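Local coordinates for acetylene hydratase Ahy (Pelobacter acetylenicus, PDB 2E7Z), which catalyses the hydration of acetylene to acetaldehyde, using a tungsten-bis(molybdopterin guanine dinucleotide) cofactor and a [4Fe-4S] cluster, at residues A[145-157]-A[372-386]. Residues are numbered along the deposited sequence; the frame is centred on the assembly and turned at random.
Sequences VHRVTHGSYSFAS and SERVYGVKYFHNMGA
Arg147, near the end of helix 140-150, and Asn383, in the loop after helix 369-376, centre a buried, water-rich contact near the tungsten site of this DMSO reductase family fold; the Tyr153 side chain is about 9 Å from the tungsten ion. The two side chains run antiparallel, alongside each other. Arg147 CD passes 3.6 Å from Asn383 OD1, and the chain then bends at chi3 (69°). This bend carries the guanidinium past Phe381, with Phe381 CB over one face at 3.7 Å from Arg147 NH2. The guanidinium and phenyl planes lie 53° apart. Waters 1, 2 and 3 sit at the guanidinium edge, in its plane. Water 1 links Arg147 NH2 to Lys379 O and Phe381 N, and water 3 links Arg147 NE to Gly151 O and Ser372 OG. The direct bond from Arg147 NH2 to Ser372 OG is weak (3.1 Å); Ser372 OG also bonds Leu368 O.

Asn383 CG is anti to the backbone N (chi1 -168°), which turns the amide toward the turn after the first helix. There Tyr153 N donates to Asn383 OD1 at 2.9 Å, in the carbonyl plane and on a lone pair. Asn383 ND2 donates to Glu470 O and to water 5; water 5 in turn donates to Ser152 OG and Tyr153 O. Farther along, two bends in Met384 fold its sulfur and CE beside the Tyr153 and Phe155 rings, in Met-aromatic contacts. Its SD lies 4.8 Å from the Tyr153 ring centroid, obliquely, and at the edge of the Phe155 ring. Tyr153 also lies about 7 Å, between side chains, from Trp176, a residue of the cofactor-binding site.

Water thus satisfies much of the buried guanidinium. The Asn383 amide, gripped at both ends, is probably fixed in its rotation, tying the loop to the turn that carries Tyr153.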
# COMPACT_ATOMS: atom_id res chain seq x y z
N VAL A 145 -4.23 -4.43 -11.62
CA VAL A 145 -3.99 -3.88 -12.96
C VAL A 145 -2.91 -4.71 -13.68
O VAL A 145 -3.05 -5.04 -14.86
CB VAL A 145 -3.63 -2.40 -12.93
CG1 VAL A 145 -3.37 -1.90 -14.36
CG2 VAL A 145 -4.76 -1.57 -12.32
N HIS A 146 -1.84 -5.03 -12.97
CA HIS A 146 -0.79 -5.89 -13.56
C HIS A 146 -1.36 -7.23 -13.97
O HIS A 146 -1.01 -7.78 -15.01
CB HIS A 146 0.34 -6.14 -12.57
CG HIS A 146 1.30 -5.01 -12.43
ND1 HIS A 146 2.66 -5.21 -12.31
CD2 HIS A 146 1.10 -3.67 -12.32
CE1 HIS A 146 3.25 -4.04 -12.16
NE2 HIS A 146 2.33 -3.09 -12.15
N ARG A 147 -2.27 -7.76 -13.17
CA ARG A 147 -2.82 -9.08 -13.44
C ARG A 147 -3.71 -9.13 -14.67
O ARG A 147 -3.62 -10.07 -15.47
CB ARG A 147 -3.55 -9.58 -12.22
CG ARG A 147 -2.56 -10.04 -11.20
CD ARG A 147 -3.26 -10.65 -10.07
NE ARG A 147 -3.89 -11.92 -10.44
CZ ARG A 147 -4.74 -12.57 -9.67
NH1 ARG A 147 -5.05 -12.08 -8.45
NH2 ARG A 147 -5.23 -13.73 -10.11
N VAL A 148 -4.53 -8.11 -14.87
CA VAL A 148 -5.33 -8.10 -16.11
C VAL A 148 -4.45 -7.89 -17.35
O VAL A 148 -4.83 -8.30 -18.47
CB VAL A 148 -6.49 -7.07 -16.10
CG1 VAL A 148 -7.39 -7.31 -14.89
CG2 VAL A 148 -5.98 -5.62 -16.15
N THR A 149 -3.29 -7.28 -17.16
CA THR A 149 -2.40 -6.97 -18.28
C THR A 149 -1.46 -8.14 -18.57
O THR A 149 -1.28 -8.51 -19.73
CB THR A 149 -1.58 -5.69 -18.03
OG1 THR A 149 -2.44 -4.60 -17.67
CG2 THR A 149 -0.78 -5.30 -19.28
N HIS A 150 -0.86 -8.71 -17.52
CA HIS A 150 0.13 -9.78 -17.71
C HIS A 150 0.14 -10.80 -16.60
O HIS A 150 1.16 -11.48 -16.38
CB HIS A 150 1.54 -9.22 -17.96
CG HIS A 150 1.93 -8.14 -17.01
ND1 HIS A 150 2.26 -8.38 -15.69
CD2 HIS A 150 2.01 -6.80 -17.18
CE1 HIS A 150 2.54 -7.24 -15.10
NE2 HIS A 150 2.41 -6.27 -15.98
N GLY A 151 -0.99 -10.93 -15.90
CA GLY A 151 -1.25 -12.09 -15.06
C GLY A 151 -0.65 -12.15 -13.66
O GLY A 151 -0.97 -13.04 -12.88
N SER A 152 0.25 -11.21 -13.38
CA SER A 152 1.01 -11.21 -12.13
C SER A 152 1.74 -9.88 -12.00
O SER A 152 2.23 -9.33 -13.01
CB SER A 152 2.03 -12.34 -12.18
OG SER A 152 2.68 -12.50 -10.93
N TYR A 153 1.83 -9.40 -10.77
CA TYR A 153 2.51 -8.16 -10.42
C TYR A 153 4.01 -8.27 -10.68
O TYR A 153 4.63 -9.29 -10.35
CB TYR A 153 2.19 -7.82 -8.96
CG TYR A 153 2.86 -6.61 -8.38
CD1 TYR A 153 2.44 -5.31 -8.68
CD2 TYR A 153 3.93 -6.77 -7.48
CE1 TYR A 153 3.08 -4.21 -8.09
CE2 TYR A 153 4.56 -5.69 -6.90
CZ TYR A 153 4.14 -4.41 -7.19
OH TYR A 153 4.79 -3.36 -6.59
N SER A 154 4.60 -7.25 -11.32
CA SER A 154 6.00 -7.32 -11.71
C SER A 154 6.91 -6.62 -10.72
O SER A 154 6.45 -5.78 -9.91
CB SER A 154 6.22 -6.79 -13.14
OG SER A 154 6.12 -5.38 -13.20
N PHE A 155 8.19 -6.99 -10.79
CA PHE A 155 9.24 -6.49 -9.93
C PHE A 155 10.42 -6.01 -10.77
O PHE A 155 10.98 -6.79 -11.54
CB PHE A 155 9.71 -7.59 -8.97
CG PHE A 155 8.62 -8.07 -8.07
CD1 PHE A 155 8.44 -7.49 -6.82
CD2 PHE A 155 7.75 -9.07 -8.48
CE1 PHE A 155 7.39 -7.91 -5.98
CE2 PHE A 155 6.70 -9.50 -7.66
CZ PHE A 155 6.53 -8.91 -6.41
N ALA A 156 10.83 -4.77 -10.56
CA ALA A 156 11.97 -4.18 -11.27
C ALA A 156 13.34 -4.45 -10.61
O ALA A 156 13.47 -4.39 -9.38
CB ALA A 156 11.75 -2.69 -11.46
N SER A 157 14.34 -4.73 -11.44
CA SER A 157 15.67 -5.11 -10.96
C SER A 157 16.64 -3.93 -10.89
O SER A 157 17.14 -3.44 -11.91
CB SER A 157 16.26 -6.22 -11.85
OG SER A 157 17.62 -6.45 -11.52
N SER A 372 -4.94 -18.28 -13.85
CA SER A 372 -4.10 -18.46 -12.65
C SER A 372 -3.91 -19.94 -12.28
O SER A 372 -2.80 -20.34 -11.87
CB SER A 372 -4.68 -17.65 -11.47
OG SER A 372 -4.66 -16.28 -11.77
N GLU A 373 -4.97 -20.74 -12.36
CA GLU A 373 -4.87 -22.18 -12.12
C GLU A 373 -3.88 -22.78 -13.11
O GLU A 373 -3.07 -23.64 -12.79
CB GLU A 373 -6.24 -22.87 -12.27
CG GLU A 373 -6.25 -24.36 -11.87
CD GLU A 373 -7.66 -24.96 -11.71
OE1 GLU A 373 -8.54 -24.33 -11.07
OE2 GLU A 373 -7.88 -26.08 -12.24
N ARG A 374 -3.97 -22.30 -14.35
CA ARG A 374 -3.18 -22.87 -15.44
C ARG A 374 -1.69 -22.59 -15.25
O ARG A 374 -0.85 -23.49 -15.36
CB ARG A 374 -3.67 -22.32 -16.79
CG ARG A 374 -2.90 -22.85 -18.02
CD ARG A 374 -3.35 -22.13 -19.30
NE ARG A 374 -2.88 -20.74 -19.46
CZ ARG A 374 -1.64 -20.40 -19.83
NH1 ARG A 374 -0.73 -21.35 -20.05
NH2 ARG A 374 -1.30 -19.13 -19.98
N VAL A 375 -1.37 -21.33 -14.92
CA VAL A 375 0.01 -20.87 -14.91
C VAL A 375 0.66 -21.08 -13.53
O VAL A 375 1.84 -21.47 -13.43
CB VAL A 375 0.09 -19.38 -15.31
CG1 VAL A 375 1.51 -18.79 -15.06
CG2 VAL A 375 -0.39 -19.20 -16.77
N TYR A 376 -0.09 -20.82 -12.46
CA TYR A 376 0.46 -20.84 -11.10
C TYR A 376 -0.01 -22.02 -10.25
O TYR A 376 0.52 -22.24 -9.16
CB TYR A 376 0.18 -19.50 -10.40
CG TYR A 376 0.87 -18.34 -11.06
CD1 TYR A 376 2.27 -18.26 -11.11
CD2 TYR A 376 0.14 -17.32 -11.68
CE1 TYR A 376 2.90 -17.23 -11.76
CE2 TYR A 376 0.78 -16.27 -12.31
CZ TYR A 376 2.15 -16.23 -12.37
OH TYR A 376 2.78 -15.19 -13.02
N GLY A 377 -1.00 -22.77 -10.74
CA GLY A 377 -1.55 -23.87 -9.98
C GLY A 377 -2.39 -23.41 -8.80
O GLY A 377 -2.66 -24.17 -7.88
N VAL A 378 -2.79 -22.14 -8.84
CA VAL A 378 -3.58 -21.53 -7.77
C VAL A 378 -4.70 -20.76 -8.44
O VAL A 378 -4.45 -19.77 -9.11
CB VAL A 378 -2.71 -20.59 -6.90
CG1 VAL A 378 -3.57 -19.81 -5.96
CG2 VAL A 378 -1.70 -21.40 -6.10
N LYS A 379 -5.93 -21.23 -8.26
CA LYS A 379 -7.10 -20.62 -8.89
C LYS A 379 -7.32 -19.20 -8.38
O LYS A 379 -7.58 -18.29 -9.16
CB LYS A 379 -8.34 -21.45 -8.62
CG LYS A 379 -9.61 -20.82 -9.17
CD LYS A 379 -10.78 -21.76 -9.03
CE LYS A 379 -12.06 -21.06 -9.37
NZ LYS A 379 -13.20 -21.98 -9.22
N TYR A 380 -7.22 -19.03 -7.06
CA TYR A 380 -7.36 -17.73 -6.43
C TYR A 380 -5.98 -17.25 -5.99
O TYR A 380 -5.57 -17.49 -4.86
CB TYR A 380 -8.31 -17.80 -5.22
CG TYR A 380 -9.72 -18.14 -5.61
CD1 TYR A 380 -10.58 -17.15 -6.09
CD2 TYR A 380 -10.20 -19.45 -5.53
CE1 TYR A 380 -11.88 -17.43 -6.42
CE2 TYR A 380 -11.51 -19.75 -5.89
CZ TYR A 380 -12.34 -18.73 -6.34
OH TYR A 380 -13.64 -18.94 -6.68
N PHE A 381 -5.27 -16.56 -6.88
CA PHE A 381 -3.89 -16.16 -6.66
C PHE A 381 -4.00 -14.84 -5.95
O PHE A 381 -4.35 -13.83 -6.52
CB PHE A 381 -3.20 -16.04 -8.03
CG PHE A 381 -1.81 -15.46 -8.00
CD1 PHE A 381 -1.00 -15.52 -6.88
CD2 PHE A 381 -1.29 -14.89 -9.17
CE1 PHE A 381 0.28 -14.97 -6.91
CE2 PHE A 381 -0.00 -14.36 -9.21
CZ PHE A 381 0.79 -14.41 -8.08
N HIS A 382 -3.73 -14.87 -4.64
CA HIS A 382 -3.80 -13.68 -3.78
C HIS A 382 -2.50 -12.92 -3.99
O HIS A 382 -1.59 -13.00 -3.18
CB HIS A 382 -3.97 -14.10 -2.32
CG HIS A 382 -4.18 -12.95 -1.40
ND1 HIS A 382 -3.14 -12.34 -0.74
CD2 HIS A 382 -5.31 -12.30 -1.02
CE1 HIS A 382 -3.62 -11.38 0.04
NE2 HIS A 382 -4.94 -11.33 -0.13
N ASN A 383 -2.42 -12.20 -5.11
CA ASN A 383 -1.19 -11.52 -5.48
C ASN A 383 -1.07 -10.18 -4.77
O ASN A 383 -1.78 -9.21 -5.10
CB ASN A 383 -1.21 -11.39 -7.01
CG ASN A 383 0.13 -10.95 -7.64
OD1 ASN A 383 0.12 -10.55 -8.80
ND2 ASN A 383 1.25 -11.03 -6.92
N MET A 384 -0.17 -10.14 -3.79
CA MET A 384 0.11 -8.99 -2.90
C MET A 384 -1.05 -8.77 -1.94
O MET A 384 -0.94 -9.15 -0.77
CB MET A 384 0.49 -7.71 -3.70
CG MET A 384 1.52 -7.92 -4.85
SD MET A 384 3.04 -8.79 -4.36
CE MET A 384 3.97 -7.39 -3.68
N GLY A 385 -2.17 -8.23 -2.44
CA GLY A 385 -3.41 -8.09 -1.66
C GLY A 385 -4.51 -8.20 -2.70
O GLY A 385 -4.40 -7.55 -3.74
N ALA A 386 -5.51 -9.06 -2.47
CA ALA A 386 -6.46 -9.35 -3.52
C ALA A 386 -7.80 -9.76 -2.99
O ALA A 386 -7.95 -10.18 -1.84
CB ALA A 386 -5.91 -10.47 -4.45
O HOH W 1 -7.10 -15.65 -9.16
O HOH W 2 -3.92 -9.27 -7.09
O HOH W 3 -3.77 -13.38 -12.99
O HOH W 4 1.26 -14.36 -15.40
O HOH W 5 3.58 -11.20 -8.63